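Side-chain contacts in GTN Reductase (Agrobacterium tumefaciens, PDB 5N6G), which binds flavin mononucleotide and probably reduces activated carbon-carbon double bonds with electrons from NADH or NADPH, as in Old Yellow Enzyme relatives: residues P69-R74 with A96-V101; P57-G62 with L157-S162; E213-V218 with T227-S232. All blocks are in the same frame, centred on the assembly; numbering follows the deposited sequence.

Interaction 1 of 3, residues P69-R74 with A96-V101; sequences PGLYKR and AQIWHV. With FMN (flavin mononucleotide), chain B; 8OZ (2-Phenylacrylic acid), chain C.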
loop_
_atom_site.group_PDB
_atom_site.type_symbol
_atom_site.label_atom_id
_atom_site.label_comp_id
_atom_site.label_asym_id
_atom_site.label_seq_id
_atom_site.Cartn_x
_atom_site.Cartn_y
_atom_site.Cartn_z
ATOM N N PRO A 69 -9.237 7.809 5.189
ATOM C CA PRO A 69 -8.503 9.026 5.551
ATOM C C PRO A 69 -7.554 9.411 4.431
ATOM O O PRO A 69 -6.919 8.557 3.819
ATOM C CB PRO A 69 -7.727 8.604 6.803
ATOM C CG PRO A 69 -7.466 7.172 6.568
ATOM C CD PRO A 69 -8.715 6.638 5.909
ATOM N N GLY A 70 -7.448 10.714 4.168
ATOM C CA GLY A 70 -6.557 11.225 3.153
ATOM C C GLY A 70 -5.417 12.076 3.697
ATOM O O GLY A 70 -5.221 12.213 4.903
ATOM N N LEU A 71 -4.653 12.658 2.759
ATOM C CA LEU A 71 -3.573 13.583 3.077
ATOM C C LEU A 71 -3.786 14.954 2.442
ATOM O O LEU A 71 -2.832 15.718 2.304
ATOM C CB LEU A 71 -2.235 12.992 2.635
ATOM C CG LEU A 71 -1.728 11.912 3.583
ATOM C CD1 LEU A 71 -0.582 11.154 2.919
ATOM C CD2 LEU A 71 -1.298 12.506 4.909
ATOM N N TYR A 72 -5.023 15.296 2.077
ATOM C CA TYR A 72 -5.274 16.501 1.281
ATOM C C TYR A 72 -6.135 17.539 1.996
ATOM O O TYR A 72 -6.495 18.568 1.390
ATOM C CB TYR A 72 -5.900 16.101 -0.063
ATOM C CG TYR A 72 -7.150 15.251 0.031
ATOM C CD1 TYR A 72 -8.409 15.837 0.166
ATOM C CD2 TYR A 72 -7.071 13.865 0.013
ATOM C CE1 TYR A 72 -9.558 15.059 0.241
ATOM C CE2 TYR A 72 -8.200 13.080 0.105
ATOM C CZ TYR A 72 -9.437 13.666 0.222
ATOM O OH TYR A 72 -10.567 12.879 0.314
ATOM N N LYS A 73 -6.458 17.334 3.262
ATOM C CA LYS A 73 -7.103 18.336 4.101
ATOM C C LYS A 73 -6.195 18.671 5.270
ATOM O O LYS A 73 -5.511 17.783 5.792
ATOM C CB LYS A 73 -8.457 17.832 4.639
ATOM C CG LYS A 73 -9.499 17.515 3.588
ATOM C CD LYS A 73 -10.789 17.021 4.239
ATOM C CE LYS A 73 -11.866 16.736 3.204
ATOM N NZ LYS A 73 -13.166 16.432 3.853
ATOM N N ARG A 74 -6.191 19.947 5.687
ATOM C CA ARG A 74 -5.408 20.333 6.856
ATOM C C ARG A 74 -5.834 19.534 8.070
ATOM O O ARG A 74 -4.995 19.119 8.877
ATOM C CB ARG A 74 -5.563 21.827 7.165
ATOM C CG ARG A 74 -5.115 22.748 6.062
ATOM C CD ARG A 74 -3.631 22.586 5.763
ATOM N NE ARG A 74 -2.781 22.793 6.928
ATOM C CZ ARG A 74 -1.516 22.388 6.994
ATOM N NH1 ARG A 74 -0.962 21.744 5.974
ATOM N NH2 ARG A 74 -0.805 22.615 8.081
ATOM N N ALA A 96 3.244 6.272 5.701
ATOM C CA ALA A 96 1.939 6.464 5.079
ATOM C C ALA A 96 1.908 5.789 3.719
ATOM O O ALA A 96 2.799 6.031 2.891
ATOM C CB ALA A 96 1.651 7.955 4.909
ATOM N N GLN A 97 0.893 4.962 3.478
ATOM C CA GLN A 97 0.735 4.338 2.163
ATOM C C GLN A 97 -0.016 5.320 1.272
ATOM O O GLN A 97 -1.245 5.359 1.280
ATOM C CB GLN A 97 0.003 2.998 2.234
ATOM C CG GLN A 97 0.071 2.337 0.858
ATOM C CD GLN A 97 -0.762 1.093 0.674
ATOM O OE1 GLN A 97 -1.971 1.070 0.922
ATOM N NE2 GLN A 97 -0.129 0.061 0.159
ATOM N N ILE A 98 0.713 6.089 0.476
ATOM C CA ILE A 98 0.088 7.162 -0.291
ATOM C C ILE A 98 -0.493 6.577 -1.577
ATOM O O ILE A 98 0.160 5.804 -2.293
ATOM C CB ILE A 98 1.070 8.323 -0.538
ATOM C CG1 ILE A 98 2.313 7.905 -1.333
ATOM C CG2 ILE A 98 1.441 8.970 0.832
ATOM C CD1 ILE A 98 3.238 9.122 -1.654
ATOM N N TRP A 99 -1.738 6.930 -1.861
ATOM C CA TRP A 99 -2.605 6.132 -2.710
ATOM C C TRP A 99 -3.284 6.984 -3.776
ATOM O O TRP A 99 -3.682 8.115 -3.519
ATOM C CB TRP A 99 -3.652 5.508 -1.832
ATOM C CG TRP A 99 -4.485 4.395 -2.365
ATOM C CD1 TRP A 99 -4.260 3.611 -3.461
ATOM C CD2 TRP A 99 -5.668 3.895 -1.742
ATOM N NE1 TRP A 99 -5.247 2.650 -3.555
ATOM C CE2 TRP A 99 -6.127 2.806 -2.514
ATOM C CE3 TRP A 99 -6.384 4.270 -0.601
ATOM C CZ2 TRP A 99 -7.256 2.086 -2.166
ATOM C CZ3 TRP A 99 -7.501 3.571 -0.258
ATOM C CH2 TRP A 99 -7.944 2.492 -1.042
ATOM N N HIS A 100 -3.418 6.425 -4.967
ATOM C CA HIS A 100 -4.336 6.926 -5.977
ATOM C C HIS A 100 -4.996 5.708 -6.596
ATOM O O HIS A 100 -4.316 4.825 -7.133
ATOM C CB HIS A 100 -3.631 7.777 -7.055
ATOM C CG HIS A 100 -4.566 8.565 -7.903
ATOM N ND1 HIS A 100 -5.605 8.001 -8.607
ATOM C CD2 HIS A 100 -4.611 9.894 -8.160
ATOM C CE1 HIS A 100 -6.268 8.955 -9.241
ATOM N NE2 HIS A 100 -5.677 10.111 -8.996
ATOM N N VAL A 101 -6.317 5.658 -6.526
ATOM C CA VAL A 101 -7.054 4.484 -6.987
ATOM C C VAL A 101 -7.245 4.401 -8.491
ATOM O O VAL A 101 -7.642 3.336 -8.987
ATOM C CB VAL A 101 -8.464 4.405 -6.386
ATOM C CG1 VAL A 101 -8.361 4.296 -4.883
ATOM C CG2 VAL A 101 -9.315 5.602 -6.788
HETATM N N1 FMN B . -3.357 -3.730 0.699
HETATM C C2 FMN B . -2.864 -2.478 0.427
HETATM O O2 FMN B . -1.827 -2.313 -0.254
HETATM N N3 FMN B . -3.505 -1.372 0.940
HETATM C C4 FMN B . -4.663 -1.384 1.695
HETATM O O4 FMN B . -5.130 -0.338 2.145
HETATM C C4A FMN B . -5.193 -2.705 1.951
HETATM N N5 FMN B . -6.270 -2.807 2.689
HETATM C C5A FMN B . -6.675 -4.077 3.060
HETATM C C6 FMN B . -7.747 -4.200 3.936
HETATM C C7 FMN B . -8.123 -5.440 4.432
HETATM C C7M FMN B . -9.272 -5.518 5.406
HETATM C C8 FMN B . -7.426 -6.589 4.041
HETATM C C8M FMN B . -7.766 -7.940 4.608
HETATM C C9 FMN B . -6.366 -6.477 3.145
HETATM C C9A FMN B . -5.983 -5.227 2.661
HETATM N N10 FMN B . -4.843 -5.068 1.843
HETATM C C10 FMN B . -4.440 -3.824 1.447
HETATM C "C1'" FMN B . -4.000 -6.245 1.586
HETATM C "C2'" FMN B . -3.116 -6.553 2.787
HETATM O "O2'" FMN B . -2.165 -5.503 2.998
HETATM C "C3'" FMN B . -2.364 -7.878 2.656
HETATM O "O3'" FMN B . -1.601 -7.877 1.451
HETATM C "C4'" FMN B . -3.277 -9.103 2.647
HETATM O "O4'" FMN B . -4.158 -9.071 3.773
HETATM C "C5'" FMN B . -2.496 -10.403 2.606
HETATM O "O5'" FMN B . -1.683 -10.540 3.789
HETATM P P FMN B . -2.038 -11.514 5.039
HETATM O O1P FMN B . -2.041 -12.917 4.471
HETATM O O2P FMN B . -3.430 -11.102 5.489
HETATM O O3P FMN B . -0.966 -11.249 6.032
HETATM C C4 8OZ C . -9.535 -3.906 0.653
HETATM C C5 8OZ C . -10.622 -3.069 0.558
HETATM C C6 8OZ C . -10.484 -1.837 -0.043
HETATM C C7 8OZ C . -9.255 -1.434 -0.534
HETATM C C8 8OZ C . -5.916 -2.715 -1.624
HETATM C C 8OZ C . -6.409 -0.548 -0.583
HETATM O O 8OZ C . -4.768 -2.417 -1.852
HETATM C C1 8OZ C . -6.803 -1.784 -0.851
HETATM C C2 8OZ C . -8.148 -2.264 -0.427
HETATM C C3 8OZ C . -8.303 -3.516 0.160
HETATM O O1 8OZ C . -6.449 -3.835 -2.047
#
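Leu71, in the irregular loop 69-74, lies across from Ile98 on strand 96-99 with the two CA atoms 8.1 Å apart, a spacing bridged by side chains, with no hydrogen bond between the segments. The contact is small and wholly apolar. The CD1 methyl of Leu71 meets the branch methyl CG2 of Ile98 at 3.6 Å, and the two side chains cross at about a right angle. The same CD1 comes more loosely to CB of Ala96, at 4.4 Å, so one leucine methyl serves two residues that point out of the same side of the strand. Leu71 carries its CG anti to the carbonyl carbon (chi1 -77°), which sends the branch toward the strand. Leu71 also touches Thr56 and shares a backbone hydrogen bond with Pro57, which ties the loop to strand 50-57.

Strand 94-99 is the third of the eight parallel strands of a TIM barrel, and its residues alternate between the outer layer and the barrel interior. Ala96 and Ile98 face outward, whereas Gln97 turns inward to the flavin. With CG anti to the backbone N and the chain extended beyond it, its amide reaches the pyrimidine edge of FMN and makes a pair of hydrogen bonds. FMN N3 donates to Gln97 OE1 over 2.9 Å, while Gln97 NE2 donates to FMN O2 in a nearly straight bond (171°). Two opposed donors and acceptors fix the rotation of the amide. Two residues on and likewise inward, Trp99 has the methylene carbon C of 2-phenylacrylic acid 3.2 Å from its CZ2, oblique to the indole. The CG1 methyl of Val101 lies over one face of that indole, 3.5 Å above the plane and toward the rim, and His178 stacks with the same ring.

Interaction 2 of 3, residues P57-G62 with L157-S162; sequences PISQQG and LEDYRS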
loop_
_atom_site.group_PDB
_atom_site.type_symbol
_atom_site.label_atom_id
_atom_site.label_comp_id
_atom_site.label_asym_id
_atom_site.label_seq_id
_atom_site.Cartn_x
_atom_site.Cartn_y
_atom_site.Cartn_z
ATOM N N PRO A 57 -5.309 8.466 0.394
ATOM C CA PRO A 57 -5.210 9.123 -0.908
ATOM C C PRO A 57 -4.532 10.470 -0.853
ATOM O O PRO A 57 -4.669 11.239 0.104
ATOM C CB PRO A 57 -6.671 9.239 -1.360
ATOM C CG PRO A 57 -7.311 8.021 -0.712
ATOM C CD PRO A 57 -6.669 7.974 0.658
ATOM N N ILE A 58 -3.806 10.750 -1.942
ATOM C CA ILE A 58 -3.110 12.026 -2.114
ATOM C C ILE A 58 -4.043 13.155 -2.521
ATOM O O ILE A 58 -3.647 14.334 -2.479
ATOM C CB ILE A 58 -2.006 11.874 -3.178
ATOM C CG1 ILE A 58 -2.629 11.459 -4.513
ATOM C CG2 ILE A 58 -0.975 10.847 -2.732
ATOM C CD1 ILE A 58 -1.618 11.334 -5.655
ATOM N N SER A 59 -5.270 12.842 -2.915
ATOM C CA SER A 59 -6.204 13.833 -3.428
ATOM C C SER A 59 -7.588 13.214 -3.389
ATOM O O SER A 59 -7.734 11.995 -3.292
ATOM C CB SER A 59 -5.874 14.220 -4.860
ATOM O OG SER A 59 -6.020 13.063 -5.674
ATOM N N GLN A 60 -8.604 14.066 -3.529
ATOM C CA GLN A 60 -9.958 13.540 -3.623
ATOM C C GLN A 60 -10.123 12.714 -4.899
ATOM O O GLN A 60 -10.817 11.692 -4.906
ATOM C CB GLN A 60 -10.968 14.687 -3.581
ATOM C CG GLN A 60 -12.395 14.196 -3.465
ATOM C CD GLN A 60 -13.397 15.301 -3.560
ATOM O OE1 GLN A 60 -13.051 16.474 -3.427
ATOM N NE2 GLN A 60 -14.653 14.942 -3.799
ATOM N N GLN A 61 -9.471 13.131 -5.984
ATOM C CA GLN A 61 -9.494 12.359 -7.221
ATOM C C GLN A 61 -8.953 10.949 -6.991
ATOM O O GLN A 61 -9.424 9.991 -7.615
ATOM C CB GLN A 61 -8.666 13.085 -8.276
ATOM C CG GLN A 61 -8.650 12.488 -9.662
ATOM C CD GLN A 61 -7.450 12.975 -10.462
ATOM O OE1 GLN A 61 -6.320 12.656 -10.123
ATOM N NE2 GLN A 61 -7.698 13.730 -11.532
ATOM N N GLY A 62 -7.996 10.800 -6.096
ATOM C CA GLY A 62 -7.430 9.495 -5.773
ATOM C C GLY A 62 -8.226 8.623 -4.840
ATOM O O GLY A 62 -7.767 7.509 -4.532
ATOM N N LEU A 157 1.344 13.973 -10.624
ATOM C CA LEU A 157 2.687 13.962 -10.051
ATOM C C LEU A 157 2.833 15.047 -8.998
ATOM O O LEU A 157 3.426 14.807 -7.938
ATOM C CB LEU A 157 3.743 14.114 -11.149
ATOM C CG LEU A 157 3.890 12.897 -12.051
ATOM C CD1 LEU A 157 4.835 13.223 -13.205
ATOM C CD2 LEU A 157 4.409 11.695 -11.307
ATOM N N GLU A 158 2.275 16.243 -9.255
ATOM C CA GLU A 158 2.311 17.295 -8.244
ATOM C C GLU A 158 1.544 16.872 -6.998
ATOM O O GLU A 158 1.947 17.202 -5.872
ATOM C CB GLU A 158 1.764 18.609 -8.813
ATOM C CG GLU A 158 1.885 19.804 -7.869
ATOM C CD GLU A 158 3.287 19.990 -7.249
ATOM O OE1 GLU A 158 4.320 19.889 -7.965
ATOM O OE2 GLU A 158 3.349 20.237 -6.026
ATOM N N ASP A 159 0.445 16.120 -7.174
ATOM C CA ASP A 159 -0.301 15.638 -6.014
ATOM C C ASP A 159 0.508 14.619 -5.223
ATOM O O ASP A 159 0.379 14.548 -3.996
ATOM C CB ASP A 159 -1.646 15.035 -6.434
ATOM C CG ASP A 159 -2.639 16.087 -6.905
ATOM O OD1 ASP A 159 -2.476 17.292 -6.557
ATOM O OD2 ASP A 159 -3.599 15.699 -7.611
ATOM N N TYR A 160 1.303 13.773 -5.898
ATOM C CA TYR A 160 2.186 12.879 -5.147
ATOM C C TYR A 160 3.251 13.663 -4.387
ATOM O O TYR A 160 3.588 13.307 -3.248
ATOM C CB TYR A 160 2.828 11.843 -6.062
ATOM C CG TYR A 160 2.013 10.612 -6.298
ATOM C CD1 TYR A 160 1.928 9.594 -5.344
ATOM C CD2 TYR A 160 1.359 10.422 -7.502
ATOM C CE1 TYR A 160 1.192 8.457 -5.571
ATOM C CE2 TYR A 160 0.613 9.287 -7.726
ATOM C CZ TYR A 160 0.553 8.298 -6.762
ATOM O OH TYR A 160 -0.184 7.172 -7.000
ATOM N N ARG A 161 3.783 14.738 -4.982
ATOM C CA ARG A 161 4.744 15.579 -4.272
ATOM C C ARG A 161 4.110 16.176 -3.033
ATOM O O ARG A 161 4.688 16.136 -1.939
ATOM C CB ARG A 161 5.283 16.693 -5.175
ATOM C CG ARG A 161 6.132 16.218 -6.352
ATOM C CD ARG A 161 6.740 17.363 -7.137
ATOM N NE ARG A 161 7.262 16.855 -8.406
ATOM C CZ ARG A 161 6.643 16.932 -9.578
ATOM N NH1 ARG A 161 5.503 17.592 -9.718
ATOM N NH2 ARG A 161 7.181 16.344 -10.636
ATOM N N SER A 162 2.932 16.778 -3.190
ATOM C CA SER A 162 2.332 17.429 -2.034
ATOM C C SER A 162 1.877 16.406 -0.999
ATOM O O SER A 162 1.922 16.687 0.206
ATOM C CB SER A 162 1.185 18.349 -2.476
ATOM O OG SER A 162 0.080 17.621 -2.938
HETATM O O HOH W 1 -1.638 15.768 -1.698
HETATM O O HOH W 2 -4.597 13.255 -7.880
#
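A βα loop of the TIM barrel, the one that follows strand 50-57, packs here against helix 150-169 of the outer layer, with Ile58 meeting Asp159 and Tyr160. The CD1 methyl of Ile58 sits over the centre of the Tyr160 ring, 3.6 Å from its centroid and 9° off the normal, a CH-pi contact made squarely on one face. Ile58 CG1 lies between its own backbone N and carbonyl carbon (chi1 60°), which places CD1 over the ring and also 3.8 Å from CB of Asp159. Beside it, CB of Ile58 rests 3.7 Å from the carbonyl O of Asp159.

The polar side is bridged by water. One water donates to both Asp159 OD2 (2.7 Å) and Gln61 OE1 and accepts from Ser59 OG, so three side chains share it. Ser59 OG in turn accepts from the backbone N of Gly62 at 3.0 Å, an ST motif that braces the turn. A second water donates to Ile58 O and accepts from Ser162 OG. Gln61 OE1 has a further partner in His100.

Loop and helix are thus joined by an apolar CH-pi contact, with bridging waters beside it; the carboxylate of Asp159 reaches the loop's polar groups through water, without a direct hydrogen bond to the loop.

Interaction 3 of 3, residues E213-V218 with T227-S232; sequences EVVDAV and TGIRLS. With FMN (flavin mononucleotide), chain B.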
loop_
_atom_site.group_PDB
_atom_site.type_symbol
_atom_site.label_atom_id
_atom_site.label_comp_id
_atom_site.label_asym_id
_atom_site.label_seq_id
_atom_site.Cartn_x
_atom_site.Cartn_y
_atom_site.Cartn_z
ATOM N N GLU A 213 8.326 7.895 -12.536
ATOM C CA GLU A 213 8.156 9.331 -12.332
ATOM C C GLU A 213 7.565 9.627 -10.962
ATOM O O GLU A 213 7.961 10.614 -10.324
ATOM C CB GLU A 213 7.281 9.934 -13.440
ATOM C CG GLU A 213 8.020 10.065 -14.757
ATOM C CD GLU A 213 7.158 10.541 -15.914
ATOM O OE1 GLU A 213 5.919 10.513 -15.816
ATOM O OE2 GLU A 213 7.743 10.941 -16.947
ATOM N N VAL A 214 6.625 8.787 -10.501
ATOM C CA VAL A 214 6.080 8.939 -9.153
ATOM C C VAL A 214 7.186 8.749 -8.127
ATOM O O VAL A 214 7.346 9.558 -7.212
ATOM C CB VAL A 214 4.911 7.962 -8.912
ATOM C CG1 VAL A 214 4.486 7.987 -7.447
ATOM C CG2 VAL A 214 3.734 8.285 -9.833
ATOM N N VAL A 215 7.978 7.679 -8.270
ATOM C CA VAL A 215 9.052 7.431 -7.308
ATOM C C VAL A 215 10.020 8.605 -7.270
ATOM O O VAL A 215 10.411 9.071 -6.202
ATOM C CB VAL A 215 9.783 6.113 -7.634
ATOM C CG1 VAL A 215 11.058 5.980 -6.790
ATOM C CG2 VAL A 215 8.884 4.945 -7.399
ATOM N N ASP A 216 10.434 9.095 -8.434
ATOM C CA ASP A 216 11.410 10.166 -8.449
ATOM C C ASP A 216 10.819 11.474 -7.905
ATOM O O ASP A 216 11.535 12.244 -7.259
ATOM C CB ASP A 216 11.972 10.331 -9.860
ATOM C CG ASP A 216 12.770 9.110 -10.320
ATOM O OD1 ASP A 216 13.257 8.342 -9.441
ATOM O OD2 ASP A 216 12.928 8.918 -11.551
ATOM N N ALA A 217 9.522 11.729 -8.128
ATOM C CA ALA A 217 8.864 12.911 -7.561
ATOM C C ALA A 217 8.808 12.844 -6.034
ATOM O O ALA A 217 9.106 13.837 -5.347
ATOM C CB ALA A 217 7.453 13.065 -8.146
ATOM N N VAL A 218 8.401 11.697 -5.486
ATOM C CA VAL A 218 8.327 11.526 -4.032
ATOM C C VAL A 218 9.719 11.581 -3.413
ATOM O O VAL A 218 9.952 12.269 -2.410
ATOM C CB VAL A 218 7.614 10.203 -3.698
ATOM C CG1 VAL A 218 7.713 9.868 -2.219
ATOM C CG2 VAL A 218 6.160 10.252 -4.184
ATOM N N THR A 227 11.516 6.734 1.276
ATOM C CA THR A 227 10.568 6.333 0.233
ATOM C C THR A 227 10.633 4.831 0.004
ATOM O O THR A 227 11.700 4.292 -0.301
ATOM C CB THR A 227 10.854 7.071 -1.077
ATOM O OG1 THR A 227 10.853 8.488 -0.849
ATOM C CG2 THR A 227 9.817 6.715 -2.120
ATOM N N GLY A 228 9.487 4.153 0.146
ATOM C CA GLY A 228 9.355 2.763 -0.257
ATOM C C GLY A 228 8.197 2.596 -1.228
ATOM O O GLY A 228 7.537 3.559 -1.609
ATOM N N ILE A 229 7.996 1.358 -1.667
ATOM C CA ILE A 229 6.974 1.100 -2.679
ATOM C C ILE A 229 6.429 -0.297 -2.463
ATOM O O ILE A 229 7.175 -1.217 -2.122
ATOM C CB ILE A 229 7.548 1.262 -4.105
ATOM C CG1 ILE A 229 6.466 1.134 -5.175
ATOM C CG2 ILE A 229 8.726 0.307 -4.328
ATOM C CD1 ILE A 229 6.882 1.724 -6.511
ATOM N N ARG A 230 5.137 -0.473 -2.712
ATOM C CA ARG A 230 4.507 -1.786 -2.667
ATOM C C ARG A 230 4.187 -2.259 -4.082
ATOM O O ARG A 230 3.575 -1.523 -4.859
ATOM C CB ARG A 230 3.228 -1.755 -1.825
ATOM C CG ARG A 230 2.722 -3.157 -1.529
ATOM C CD ARG A 230 1.569 -3.193 -0.571
ATOM N NE ARG A 230 1.672 -4.360 0.297
ATOM C CZ ARG A 230 0.650 -5.037 0.810
ATOM N NH1 ARG A 230 -0.587 -4.736 0.496
ATOM N NH2 ARG A 230 0.891 -6.039 1.637
ATOM N N LEU A 231 4.524 -3.508 -4.385
ATOM C CA LEU A 231 4.345 -4.106 -5.702
ATOM C C LEU A 231 3.642 -5.449 -5.552
ATOM O O LEU A 231 3.796 -6.131 -4.538
ATOM C CB LEU A 231 5.700 -4.319 -6.418
ATOM C CG LEU A 231 6.544 -3.065 -6.591
ATOM C CD1 LEU A 231 7.966 -3.486 -7.037
ATOM C CD2 LEU A 231 5.856 -2.137 -7.589
ATOM N N SER A 232 2.889 -5.849 -6.574
ATOM C CA SER A 232 2.106 -7.080 -6.521
ATOM C C SER A 232 2.062 -7.663 -7.933
ATOM O O SER A 232 1.105 -7.439 -8.693
ATOM C CB SER A 232 0.697 -6.829 -5.969
ATOM O OG SER A 232 0.034 -5.781 -6.677
HETATM N N1 FMN B . -3.357 -3.730 0.699
HETATM C C2 FMN B . -2.864 -2.478 0.427
HETATM O O2 FMN B . -1.827 -2.313 -0.254
HETATM N N3 FMN B . -3.505 -1.372 0.940
HETATM C C4 FMN B . -4.663 -1.384 1.695
HETATM O O4 FMN B . -5.130 -0.338 2.145
HETATM C C4A FMN B . -5.193 -2.705 1.951
HETATM N N5 FMN B . -6.270 -2.807 2.689
HETATM C C5A FMN B . -6.675 -4.077 3.060
HETATM C C6 FMN B . -7.747 -4.200 3.936
HETATM C C7 FMN B . -8.123 -5.440 4.432
HETATM C C7M FMN B . -9.272 -5.518 5.406
HETATM C C8 FMN B . -7.426 -6.589 4.041
HETATM C C8M FMN B . -7.766 -7.940 4.608
HETATM C C9 FMN B . -6.366 -6.477 3.145
HETATM C C9A FMN B . -5.983 -5.227 2.661
HETATM N N10 FMN B . -4.843 -5.068 1.843
HETATM C C10 FMN B . -4.440 -3.824 1.447
HETATM C "C1'" FMN B . -4.000 -6.245 1.586
HETATM C "C2'" FMN B . -3.116 -6.553 2.787
HETATM O "O2'" FMN B . -2.165 -5.503 2.998
HETATM C "C3'" FMN B . -2.364 -7.878 2.656
HETATM O "O3'" FMN B . -1.601 -7.877 1.451
HETATM C "C4'" FMN B . -3.277 -9.103 2.647
HETATM O "O4'" FMN B . -4.158 -9.071 3.773
HETATM C "C5'" FMN B . -2.496 -10.403 2.606
HETATM O "O5'" FMN B . -1.683 -10.540 3.789
HETATM P P FMN B . -2.038 -11.514 5.039
HETATM O O1P FMN B . -2.041 -12.917 4.471
HETATM O O2P FMN B . -3.430 -11.102 5.489
HETATM O O3P FMN B . -0.966 -11.249 6.032
#
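Apolar packing joins the two segments, with Val215 and Val218 of helix 204-222 facing Ile229 and Thr227 of strand 227-231. CG2 of Val215 meets CD1 of Ile229 at 3.9 Å, the side chains crossing at about a right angle; Ile229 has CG1 anti to the backbone N (chi1 -174°), a torsion that carries CD1 out to the valine. Val218 presents CG1 to both branches of Thr227, 3.7 Å from OG1 and 3.8 Å from CG2.

Among polar groups, Thr227 OG1 is hydrogen-bonded to the carbonyl O of Gly223 in the helix-to-strand turn, so the hydroxyl beside the valine methyl is satisfied. Arg230 leads to the barrel interior, where its guanidinium grips FMN. NH1 donates to FMN O2 at 2.8 Å, with O2 at the edge of the group and near its plane, and more weakly to the ribityl O2' and O3'. NH2 donates to O3' at 3.1 Å. The positive charge beside O2 would probably polarise the flavin's pyrimidine end.

Helix 204-222 connects the neighbouring parallel strands 174-178 and 227-231, a beta-alpha-beta crossover of the TIM barrel, with the inward Arg230 on the flavin as in the Old Yellow Enzyme family.

Interactions 1 and 3 are buried and involve barrel strands 94-99 and 227-231, whose outward residues pack on a loop and a helix while Gln97 and Arg230 both reach the flavin from within; Gln97 NE2 lies 3.7 Å from Arg230 CD. Interaction 2 sits farther out, is only partly buried, and adds bridging waters to an apolar core. Interactions 1 and 2 use the same long loop after strand 50-57, and His100 CB packs 3.5 Å from Tyr160 OH between them. Helices 150-169 and 204-222 meet through Tyr160 and Val214, which connects interaction 2 with interaction 3, while Ile98 of strand 94-99 touches Val218 of helix 204-222, between barrel wall and outer layer.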